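Local coordinates for cytochrome C-type biogenesis protein ccmF (Thermus thermophilus, PDB 6ZMQ), which binds heme b in the membrane and probably acts as the heme lyase that joins heme to apocytochrome c during cytochrome c maturation, at residues Val545-Gln550 with Ala617-Ile622; Glu564-Thr569 with Arg576-Phe581; Gln181-Met186 with Met242-Glu247. All coordinates share one frame; numbering follows the deposited sequence.

Contact 1: residues Val545-Gln550 with Ala617-Ile622. With LMT (dodecyl-beta-D-maltoside), chain D.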
# COMPACT_ATOMS: atom_id res chain seq x y z
N VAL A 545 -23.87 -13.08 -23.05
CA VAL A 545 -24.60 -14.19 -22.45
C VAL A 545 -25.98 -13.71 -22.02
O VAL A 545 -26.12 -12.62 -21.47
CB VAL A 545 -23.84 -14.81 -21.26
CG1 VAL A 545 -22.66 -15.65 -21.74
CG2 VAL A 545 -23.36 -13.73 -20.31
N ARG A 546 -26.98 -14.55 -22.28
CA ARG A 546 -28.36 -14.17 -21.90
C ARG A 546 -28.72 -14.88 -20.61
O ARG A 546 -28.61 -16.08 -20.55
CB ARG A 546 -29.34 -14.46 -23.04
CG ARG A 546 -29.91 -15.87 -23.05
CD ARG A 546 -31.34 -16.01 -23.55
NE ARG A 546 -31.61 -17.42 -23.82
CZ ARG A 546 -31.78 -18.34 -22.89
NH1 ARG A 546 -31.74 -18.01 -21.62
NH2 ARG A 546 -31.98 -19.60 -23.23
N MET A 547 -29.03 -14.09 -19.59
CA MET A 547 -29.46 -14.53 -18.28
C MET A 547 -30.98 -14.42 -18.18
O MET A 547 -31.63 -13.87 -19.06
CB MET A 547 -28.76 -13.69 -17.21
CG MET A 547 -28.88 -12.22 -17.52
SD MET A 547 -28.31 -11.11 -16.25
CE MET A 547 -27.45 -9.96 -17.31
N THR A 548 -31.55 -14.95 -17.09
CA THR A 548 -32.97 -14.80 -16.79
C THR A 548 -33.19 -14.98 -15.29
O THR A 548 -32.40 -15.62 -14.60
CB THR A 548 -33.86 -15.79 -17.58
OG1 THR A 548 -35.23 -15.61 -17.20
CG2 THR A 548 -33.45 -17.23 -17.32
N PHE A 549 -34.28 -14.40 -14.80
CA PHE A 549 -34.58 -14.36 -13.37
C PHE A 549 -35.31 -15.64 -12.95
O PHE A 549 -36.23 -16.10 -13.63
CB PHE A 549 -35.41 -13.11 -13.04
CG PHE A 549 -35.31 -12.63 -11.61
CD1 PHE A 549 -35.87 -13.35 -10.57
CD2 PHE A 549 -34.60 -11.48 -11.31
CE1 PHE A 549 -35.76 -12.91 -9.27
CE2 PHE A 549 -34.49 -11.04 -10.00
CZ PHE A 549 -35.07 -11.77 -8.99
N GLN A 550 -34.88 -16.22 -11.82
CA GLN A 550 -35.45 -17.47 -11.31
C GLN A 550 -35.83 -17.43 -9.83
O GLN A 550 -36.07 -18.49 -9.25
CB GLN A 550 -34.50 -18.64 -11.54
CG GLN A 550 -34.44 -19.10 -12.96
CD GLN A 550 -33.35 -20.12 -13.18
OE1 GLN A 550 -32.38 -20.19 -12.43
NE2 GLN A 550 -33.54 -20.95 -14.18
N ALA A 617 -37.06 -8.34 -8.16
CA ALA A 617 -35.79 -7.70 -7.86
C ALA A 617 -35.13 -7.09 -9.10
O ALA A 617 -35.44 -7.43 -10.24
CB ALA A 617 -34.84 -8.70 -7.19
N SER A 618 -34.18 -6.19 -8.83
CA SER A 618 -33.36 -5.54 -9.85
C SER A 618 -32.02 -6.25 -9.97
O SER A 618 -31.68 -7.12 -9.17
CB SER A 618 -33.15 -4.06 -9.52
OG SER A 618 -32.02 -3.54 -10.21
N LEU A 619 -31.28 -5.90 -11.03
CA LEU A 619 -29.95 -6.43 -11.30
C LEU A 619 -29.10 -5.35 -11.96
O LEU A 619 -29.61 -4.47 -12.66
CB LEU A 619 -30.02 -7.64 -12.22
CG LEU A 619 -30.26 -9.03 -11.64
CD1 LEU A 619 -31.74 -9.34 -11.69
CD2 LEU A 619 -29.48 -10.07 -12.41
N ARG A 620 -27.78 -5.43 -11.75
CA ARG A 620 -26.81 -4.68 -12.54
C ARG A 620 -25.73 -5.63 -13.04
O ARG A 620 -25.27 -6.51 -12.30
CB ARG A 620 -26.19 -3.51 -11.73
CG ARG A 620 -25.07 -2.74 -12.46
CD ARG A 620 -24.99 -1.27 -12.09
NE ARG A 620 -23.91 -0.95 -11.16
CZ ARG A 620 -23.74 0.25 -10.60
NH1 ARG A 620 -24.58 1.24 -10.87
NH2 ARG A 620 -22.73 0.46 -9.76
N LEU A 621 -25.34 -5.50 -14.30
CA LEU A 621 -24.30 -6.36 -14.86
C LEU A 621 -23.31 -5.45 -15.58
O LEU A 621 -23.70 -4.68 -16.47
CB LEU A 621 -24.90 -7.44 -15.77
CG LEU A 621 -24.12 -8.53 -16.53
CD1 LEU A 621 -23.71 -8.09 -17.90
CD2 LEU A 621 -22.91 -9.04 -15.78
N ILE A 622 -22.02 -5.45 -15.09
CA ILE A 622 -20.97 -4.68 -15.74
C ILE A 622 -19.99 -5.64 -16.43
O ILE A 622 -19.74 -6.77 -15.97
CB ILE A 622 -20.29 -3.69 -14.76
CG1 ILE A 622 -19.37 -4.33 -13.73
CG2 ILE A 622 -21.34 -2.93 -13.97
CD1 ILE A 622 -17.87 -4.30 -14.03
C1B LMT D . -16.94 4.72 -12.39
C2B LMT D . -17.53 5.88 -13.27
C3B LMT D . -19.06 5.75 -13.56
C4B LMT D . -19.72 4.43 -13.08
C5B LMT D . -19.26 4.24 -11.62
C6B LMT D . -19.99 3.07 -11.00
O1B LMT D . -15.78 5.17 -11.72
O2B LMT D . -17.26 7.05 -12.61
O3B LMT D . -19.32 6.00 -14.88
O4' LMT D . -21.09 4.52 -13.13
O5B LMT D . -17.83 4.12 -11.46
O6B LMT D . -21.34 3.31 -10.99
C1' LMT D . -11.54 4.91 -12.20
C2' LMT D . -12.29 6.04 -12.99
C3' LMT D . -13.73 6.24 -12.42
C4' LMT D . -14.51 4.91 -12.31
C5' LMT D . -13.62 4.08 -11.34
C6' LMT D . -14.23 2.82 -10.80
O1' LMT D . -10.47 4.45 -12.93
O2' LMT D . -11.61 7.22 -12.85
O3' LMT D . -14.42 7.14 -13.18
O5' LMT D . -12.40 3.78 -11.99
O6' LMT D . -14.27 1.95 -11.86
C1 LMT D . -9.20 4.98 -12.61
C2 LMT D . -8.21 3.87 -12.85
C3 LMT D . -6.88 4.23 -13.43
C4 LMT D . -5.93 4.61 -12.32
C5 LMT D . -4.58 4.93 -12.90
C6 LMT D . -3.42 4.53 -12.04
C7 LMT D . -3.54 3.09 -11.62
C8 LMT D . -2.19 2.46 -11.64
C9 LMT D . -1.88 1.71 -10.39
C10 LMT D . -0.48 1.17 -10.50
C11 LMT D . -0.17 0.32 -9.32
C12 LMT D . 0.73 -0.81 -9.68

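Contact 2: residues Glu564-Thr569 with Arg576-Phe581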
# COMPACT_ATOMS: atom_id res chain seq x y z
N GLU A 564 -30.71 -13.57 -2.45
CA GLU A 564 -30.18 -14.22 -3.63
C GLU A 564 -30.86 -13.69 -4.88
O GLU A 564 -31.98 -13.19 -4.82
CB GLU A 564 -30.41 -15.76 -3.54
CG GLU A 564 -29.48 -16.47 -2.58
CD GLU A 564 -28.05 -16.50 -3.07
OE1 GLU A 564 -27.82 -16.36 -4.29
OE2 GLU A 564 -27.16 -16.62 -2.21
N ALA A 565 -30.15 -13.75 -6.00
CA ALA A 565 -30.74 -13.76 -7.34
C ALA A 565 -30.11 -14.92 -8.11
O ALA A 565 -28.93 -14.85 -8.48
CB ALA A 565 -30.53 -12.43 -8.07
N LEU A 566 -30.88 -15.97 -8.35
CA LEU A 566 -30.41 -17.15 -9.07
C LEU A 566 -30.72 -16.96 -10.55
O LEU A 566 -31.88 -16.74 -10.93
CB LEU A 566 -31.05 -18.42 -8.55
CG LEU A 566 -31.16 -18.59 -7.05
CD1 LEU A 566 -32.41 -17.87 -6.59
CD2 LEU A 566 -31.20 -20.04 -6.69
N LEU A 567 -29.70 -17.01 -11.38
CA LEU A 567 -29.80 -16.72 -12.80
C LEU A 567 -29.60 -18.02 -13.58
O LEU A 567 -29.41 -19.08 -12.99
CB LEU A 567 -28.79 -15.64 -13.19
CG LEU A 567 -29.08 -14.13 -12.97
CD1 LEU A 567 -29.69 -13.71 -11.62
CD2 LEU A 567 -27.79 -13.36 -13.18
N LYS A 568 -29.74 -17.95 -14.92
CA LYS A 568 -29.59 -19.12 -15.78
C LYS A 568 -28.90 -18.73 -17.09
O LYS A 568 -29.22 -17.71 -17.68
CB LYS A 568 -30.98 -19.77 -16.07
CG LYS A 568 -31.08 -20.67 -17.32
CD LYS A 568 -32.21 -21.70 -17.21
CE LYS A 568 -33.52 -21.30 -17.87
NZ LYS A 568 -33.34 -20.57 -19.15
N THR A 569 -27.97 -19.57 -17.56
CA THR A 569 -27.38 -19.38 -18.88
C THR A 569 -27.24 -20.73 -19.59
O THR A 569 -27.03 -21.76 -18.94
CB THR A 569 -26.00 -18.69 -18.81
OG1 THR A 569 -26.08 -17.52 -18.00
CG2 THR A 569 -25.54 -18.28 -20.21
N ARG A 576 -26.37 -21.32 -14.11
CA ARG A 576 -26.87 -21.09 -12.76
C ARG A 576 -25.93 -20.35 -11.81
O ARG A 576 -25.30 -20.97 -10.93
CB ARG A 576 -27.31 -22.43 -12.16
CG ARG A 576 -28.42 -22.33 -11.13
CD ARG A 576 -28.39 -23.48 -10.13
NE ARG A 576 -27.15 -23.58 -9.37
CZ ARG A 576 -26.23 -24.52 -9.54
NH1 ARG A 576 -25.20 -24.61 -8.71
NH2 ARG A 576 -26.36 -25.41 -10.52
N PRO A 577 -25.77 -19.03 -11.96
CA PRO A 577 -25.03 -18.26 -10.96
C PRO A 577 -25.93 -17.59 -9.93
O PRO A 577 -27.15 -17.47 -10.09
CB PRO A 577 -24.31 -17.21 -11.83
CG PRO A 577 -25.34 -16.87 -12.78
CD PRO A 577 -25.93 -18.21 -13.18
N ARG A 578 -25.29 -17.14 -8.84
CA ARG A 578 -25.97 -16.67 -7.64
C ARG A 578 -25.22 -15.48 -7.02
O ARG A 578 -24.38 -15.68 -6.14
CB ARG A 578 -26.06 -17.81 -6.62
CG ARG A 578 -27.00 -19.00 -6.93
CD ARG A 578 -26.35 -20.31 -6.49
NE ARG A 578 -27.06 -21.51 -6.93
CZ ARG A 578 -28.11 -22.02 -6.29
NH1 ARG A 578 -28.50 -21.49 -5.14
NH2 ARG A 578 -28.71 -23.11 -6.74
N LEU A 579 -25.59 -14.26 -7.43
CA LEU A 579 -25.06 -13.03 -6.83
C LEU A 579 -25.75 -12.75 -5.50
O LEU A 579 -26.84 -13.27 -5.23
CB LEU A 579 -25.27 -11.84 -7.77
CG LEU A 579 -26.72 -11.72 -8.23
CD1 LEU A 579 -27.05 -10.32 -8.50
CD2 LEU A 579 -26.95 -12.52 -9.52
N HIS A 580 -25.13 -11.91 -4.66
CA HIS A 580 -25.55 -11.91 -3.27
C HIS A 580 -26.03 -10.54 -2.82
O HIS A 580 -25.86 -9.53 -3.52
CB HIS A 580 -24.36 -12.36 -2.44
CG HIS A 580 -24.69 -13.28 -1.31
ND1 HIS A 580 -24.33 -14.62 -1.33
CD2 HIS A 580 -25.25 -13.07 -0.10
CE1 HIS A 580 -24.71 -15.19 -0.20
NE2 HIS A 580 -25.27 -14.27 0.56
N PHE A 581 -26.65 -10.50 -1.64
CA PHE A 581 -27.04 -9.23 -1.04
C PHE A 581 -27.16 -9.42 0.46
O PHE A 581 -27.63 -10.48 0.90
CB PHE A 581 -28.40 -8.76 -1.57
CG PHE A 581 -28.50 -7.29 -1.78
CD1 PHE A 581 -27.83 -6.40 -0.96
CD2 PHE A 581 -29.30 -6.79 -2.79
CE1 PHE A 581 -27.93 -5.04 -1.15
CE2 PHE A 581 -29.40 -5.42 -3.00
CZ PHE A 581 -28.72 -4.55 -2.18

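Contact 3: residues Gln181-Met186 with Met242-Glu247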
# COMPACT_ATOMS: atom_id res chain seq x y z
N GLN A 181 -17.80 -6.22 9.33
CA GLN A 181 -17.86 -6.72 7.94
C GLN A 181 -18.01 -8.22 7.79
O GLN A 181 -18.47 -8.88 8.69
CB GLN A 181 -16.52 -6.37 7.30
CG GLN A 181 -15.39 -6.40 8.30
CD GLN A 181 -15.13 -7.75 8.91
OE1 GLN A 181 -15.45 -8.79 8.35
NE2 GLN A 181 -14.48 -7.74 10.06
N ASN A 182 -17.56 -8.70 6.64
CA ASN A 182 -17.58 -10.11 6.28
C ASN A 182 -16.43 -10.50 5.36
O ASN A 182 -16.58 -11.43 4.56
CB ASN A 182 -18.93 -10.50 5.67
CG ASN A 182 -19.26 -9.71 4.42
OD1 ASN A 182 -19.90 -8.66 4.48
ND2 ASN A 182 -18.87 -10.25 3.26
N HIS A 183 -15.29 -9.81 5.42
CA HIS A 183 -14.13 -10.25 4.66
C HIS A 183 -12.87 -10.01 5.46
O HIS A 183 -12.81 -9.14 6.33
CB HIS A 183 -14.02 -9.55 3.30
CG HIS A 183 -13.10 -10.23 2.32
ND1 HIS A 183 -13.42 -11.41 1.68
CD2 HIS A 183 -11.86 -9.89 1.88
CE1 HIS A 183 -12.43 -11.76 0.88
NE2 HIS A 183 -11.47 -10.86 0.99
N TRP A 184 -11.85 -10.82 5.16
CA TRP A 184 -10.59 -10.89 5.87
C TRP A 184 -9.59 -9.81 5.45
O TRP A 184 -8.66 -9.53 6.22
CB TRP A 184 -9.97 -12.29 5.71
CG TRP A 184 -10.25 -13.03 4.38
CD1 TRP A 184 -11.40 -13.71 4.02
CD2 TRP A 184 -9.35 -13.18 3.28
NE1 TRP A 184 -11.26 -14.24 2.76
CE2 TRP A 184 -10.01 -13.94 2.29
CE3 TRP A 184 -8.04 -12.75 3.03
CZ2 TRP A 184 -9.41 -14.27 1.07
CZ3 TRP A 184 -7.45 -13.08 1.82
CH2 TRP A 184 -8.13 -13.83 0.86
N MET A 185 -9.75 -9.22 4.25
CA MET A 185 -8.79 -8.21 3.80
C MET A 185 -8.93 -6.91 4.59
O MET A 185 -7.94 -6.19 4.76
CB MET A 185 -8.91 -7.98 2.29
CG MET A 185 -7.75 -7.19 1.65
SD MET A 185 -7.28 -7.80 0.03
CE MET A 185 -6.58 -9.39 0.50
N MET A 186 -10.10 -6.65 5.18
CA MET A 186 -10.24 -5.55 6.14
C MET A 186 -9.42 -5.78 7.42
O MET A 186 -9.18 -4.83 8.18
CB MET A 186 -11.73 -5.30 6.46
CG MET A 186 -12.04 -3.84 6.86
SD MET A 186 -13.65 -3.46 7.58
CE MET A 186 -14.65 -3.43 6.09
N MET A 242 -7.10 -2.60 -4.46
CA MET A 242 -7.74 -2.67 -5.78
C MET A 242 -8.61 -3.92 -5.94
O MET A 242 -9.78 -3.81 -6.35
CB MET A 242 -6.67 -2.66 -6.88
CG MET A 242 -6.33 -1.33 -7.51
SD MET A 242 -4.86 -1.59 -8.52
CE MET A 242 -5.32 -0.76 -10.03
N TRP A 243 -8.05 -5.09 -5.61
CA TRP A 243 -8.77 -6.36 -5.75
C TRP A 243 -9.98 -6.41 -4.83
O TRP A 243 -11.05 -6.91 -5.21
CB TRP A 243 -7.84 -7.55 -5.43
CG TRP A 243 -8.59 -8.87 -5.27
CD1 TRP A 243 -8.95 -9.72 -6.27
CD2 TRP A 243 -9.08 -9.46 -4.05
NE1 TRP A 243 -9.63 -10.80 -5.76
CE2 TRP A 243 -9.73 -10.66 -4.40
CE3 TRP A 243 -9.05 -9.07 -2.71
CZ2 TRP A 243 -10.32 -11.49 -3.44
CZ3 TRP A 243 -9.64 -9.90 -1.76
CH2 TRP A 243 -10.27 -11.10 -2.14
N TRP A 244 -9.82 -5.89 -3.61
CA TRP A 244 -10.89 -5.95 -2.63
C TRP A 244 -12.02 -4.99 -2.99
O TRP A 244 -13.20 -5.35 -2.86
CB TRP A 244 -10.27 -5.65 -1.26
CG TRP A 244 -11.19 -5.47 -0.11
CD1 TRP A 244 -12.41 -6.04 0.09
CD2 TRP A 244 -10.93 -4.68 1.04
NE1 TRP A 244 -12.95 -5.63 1.27
CE2 TRP A 244 -12.05 -4.79 1.88
CE3 TRP A 244 -9.86 -3.87 1.43
CZ2 TRP A 244 -12.13 -4.12 3.09
CZ3 TRP A 244 -9.93 -3.24 2.64
CH2 TRP A 244 -11.07 -3.34 3.44
N SER A 245 -11.67 -3.80 -3.48
CA SER A 245 -12.68 -2.83 -3.91
C SER A 245 -13.43 -3.32 -5.14
O SER A 245 -14.62 -3.01 -5.31
CB SER A 245 -12.02 -1.48 -4.16
OG SER A 245 -12.84 -0.63 -4.93
N TYR A 246 -12.76 -4.07 -6.02
CA TYR A 246 -13.49 -4.62 -7.16
C TYR A 246 -14.37 -5.80 -6.75
O TYR A 246 -15.59 -5.76 -6.93
CB TYR A 246 -12.52 -5.05 -8.27
CG TYR A 246 -13.19 -5.32 -9.61
CD1 TYR A 246 -13.64 -4.28 -10.42
CD2 TYR A 246 -13.42 -6.61 -10.04
CE1 TYR A 246 -14.24 -4.53 -11.65
CE2 TYR A 246 -14.01 -6.87 -11.26
CZ TYR A 246 -14.42 -5.83 -12.06
OH TYR A 246 -15.03 -6.12 -13.27
N GLU A 247 -13.78 -6.86 -6.17
CA GLU A 247 -14.50 -8.12 -6.04
C GLU A 247 -15.27 -8.26 -4.73
O GLU A 247 -16.32 -8.92 -4.71
CB GLU A 247 -13.52 -9.31 -6.20
CG GLU A 247 -14.20 -10.71 -6.31
CD GLU A 247 -13.31 -11.81 -6.87
OE1 GLU A 247 -12.94 -11.75 -8.06
OE2 GLU A 247 -13.07 -12.78 -6.13

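Contact 1: residues Val545-Gln550 with Ala617-Ile622
Met-547 and Phe-549 lean onto Ala-617, Leu-619 and Leu-621 in the core of the beta-rich domain that lies along the chain between helix 501-525 and helix 627-644. Ala-617 to Ile-622 belong to strand 617-625, an inner strand of a four-stranded antiparallel sheet, while Val-545 and Arg-546 form the second strand of the small hairpin 541-542/545-546, and Met-547 to Gln-550 run on from it in extended form. The two segments run nearly opposite ways, their end-to-end directions 166° apart. They do not pair as strands: the CA atoms of Phe-549 and Ala-617 are 8.7 Å apart, and only side chains fill the gap.

The contact itself is apolar. Phe-549 presents the edge of its ring, with CZ 3.6 Å from Ala-617 CB and CD2 3.6 Å from Leu-619 CD1, both methyls lying near the ring plane. Its CG is swung opposite the backbone N (chi1 -155°), which turns the ring toward the strand. Met-547 runs antiparallel alongside Leu-619, its SD 4.1 Å from Leu-619 CD2; CD1 of the same leucine is the methyl that meets Phe-549. The thioether then reaches Leu-621, where Met-547 CE comes within 3.7 Å of CG.

Polar ties lie outside this apolar layer. Backbone bonds hold Met-547 to Trp-540, and Ala-617 and Leu-619 to strand 528-534, while Ser-618 OG is bonded to Lys-532 O. Arg-620 starts out on the other side of the strand, and its guanidinium comes to long, weak ion-pair range of Glu-529, Glu-531, Asp-608 and Asp-610. The same group also meets the sugar head of a dodecyl-beta-D-maltoside, which is hydrogen-bonded to Glu-529 and Asn-406: Arg-620 NH2 lies 3.4 Å from the detergent's O6B, approached obliquely.

Contact 2: residues Glu564-Thr569 with Arg576-Phe581
Leu-567 and Pro-577 are joined just beyond the paired strands of this antiparallel beta hairpin (561-566 and 578-581): Leu-567 N donates to Pro-577 O at 2.9 Å, almost straight at 169°. Closer to the other end of the pairing, Ala-565 N to Leu-579 O is a weak bond of 3.4 Å. Between them Leu-566 faces Arg-578 as a non-hydrogen-bonded pair.

On the side of the hairpin bearing Ala-565 and Leu-579 the contact is greasy. Leu-579 CD2 sits 3.9 Å from Ala-565 CB and 3.7 Å from Leu-567 CD1, the two leucine side chains lying roughly perpendicular. Leu-567 CB also rests on Pro-577 CG.

The other face, carrying Glu-564, Leu-566, Arg-578 and His-580, mixes charge with one leucine. Leu-566 CD2 lies over one face of the Arg-578 guanidinium, toward its rim, 3.4 Å from NH1. Glu-564 folds back at chi2 (-69°), which brings OE2 over the face of the His-580 ring, 3.5 Å from CE1, with carboxylate and ring planes 73° apart. Glu-564 OE1 stops 5.2 Å from Arg-578 NH1, short of a salt bridge.

Further out, His-580 is bonded through its backbone to Val-594 of the next strand, while Pro-577 packs on Tyr-596. Lys-568 and Thr-569 touch strand 545-546. With one good and one weak backbone bond between the segments, the carboxylate of Glu-564 over the imidazole would probably favour protonation of His-580, while also lying in the field of Arg-578; the influence acts through space.

Contact 3: residues Gln181-Met186 with Met242-Glu247
Met-185 and Trp-244 mark the nearest backbone approach, their CA atoms 7.1 Å apart, where the beginning of helix 185-213 meets the last turns of helix 224-247. The result is an aromatic cluster of His-183, Trp-243 and Trp-244, with Met-185 between the two indoles and Met-186 against the outer end of Trp-244. Trp-243 and Trp-244 come just before the tryptophan-rich WWD segment characteristic of this heme-handling family.

Met-185 serves both indoles. Its CB lies over the Trp-244 five-membered ring, a CH-pi contact 4.3 Å from the centroid and 20° off the normal. Bends at chi2 and chi3 then carry Met-185 SD to 3.5 Å from Trp-243 CE3, a Met-aromatic contact at the edge, near the ring plane. Met-186 meets the outer end of the Trp-244 indole, CG 3.6 Å from CH2, while its backbone N lies above the same ring.

The His-183 ring is tilted 46° to the Trp-243 six-membered ring, and against Trp-244 it is nearly parallel but slid aside. Trp-631 of helix 627-644 adds an edge-to-face partner to Trp-243. His-183 NE2 lies at the edge of the Trp-243 indole, 3.4 Å from both Trp-243 CH2 and Trp-243 CZ3.

From the N terminus, contact 3 closes first: about 55 mostly helical residues loop out between its segments, and it brings the start of helix 185-213 to the end of helix 224-247. Contact 1 opens much later, at 545-550, in the beta-rich domain. Before it closes at 617-622, the hairpin of contact 2 opens and shuts again within that longer loop. Contacts 1 and 2 are neighbours, centres about 8 Å apart, touching where Gln-550 CB meets the backbone O of Leu-566. Contacts 2 and 3 do not touch. Contact 1 meets the helical part directly, with Ile-622 CD1 3.5 Å from Tyr-246 OH, which is also hydrogen-bonded to Thr-624 OG1; strand 617-625 is thus one place where the beta domain touches helix 224-247.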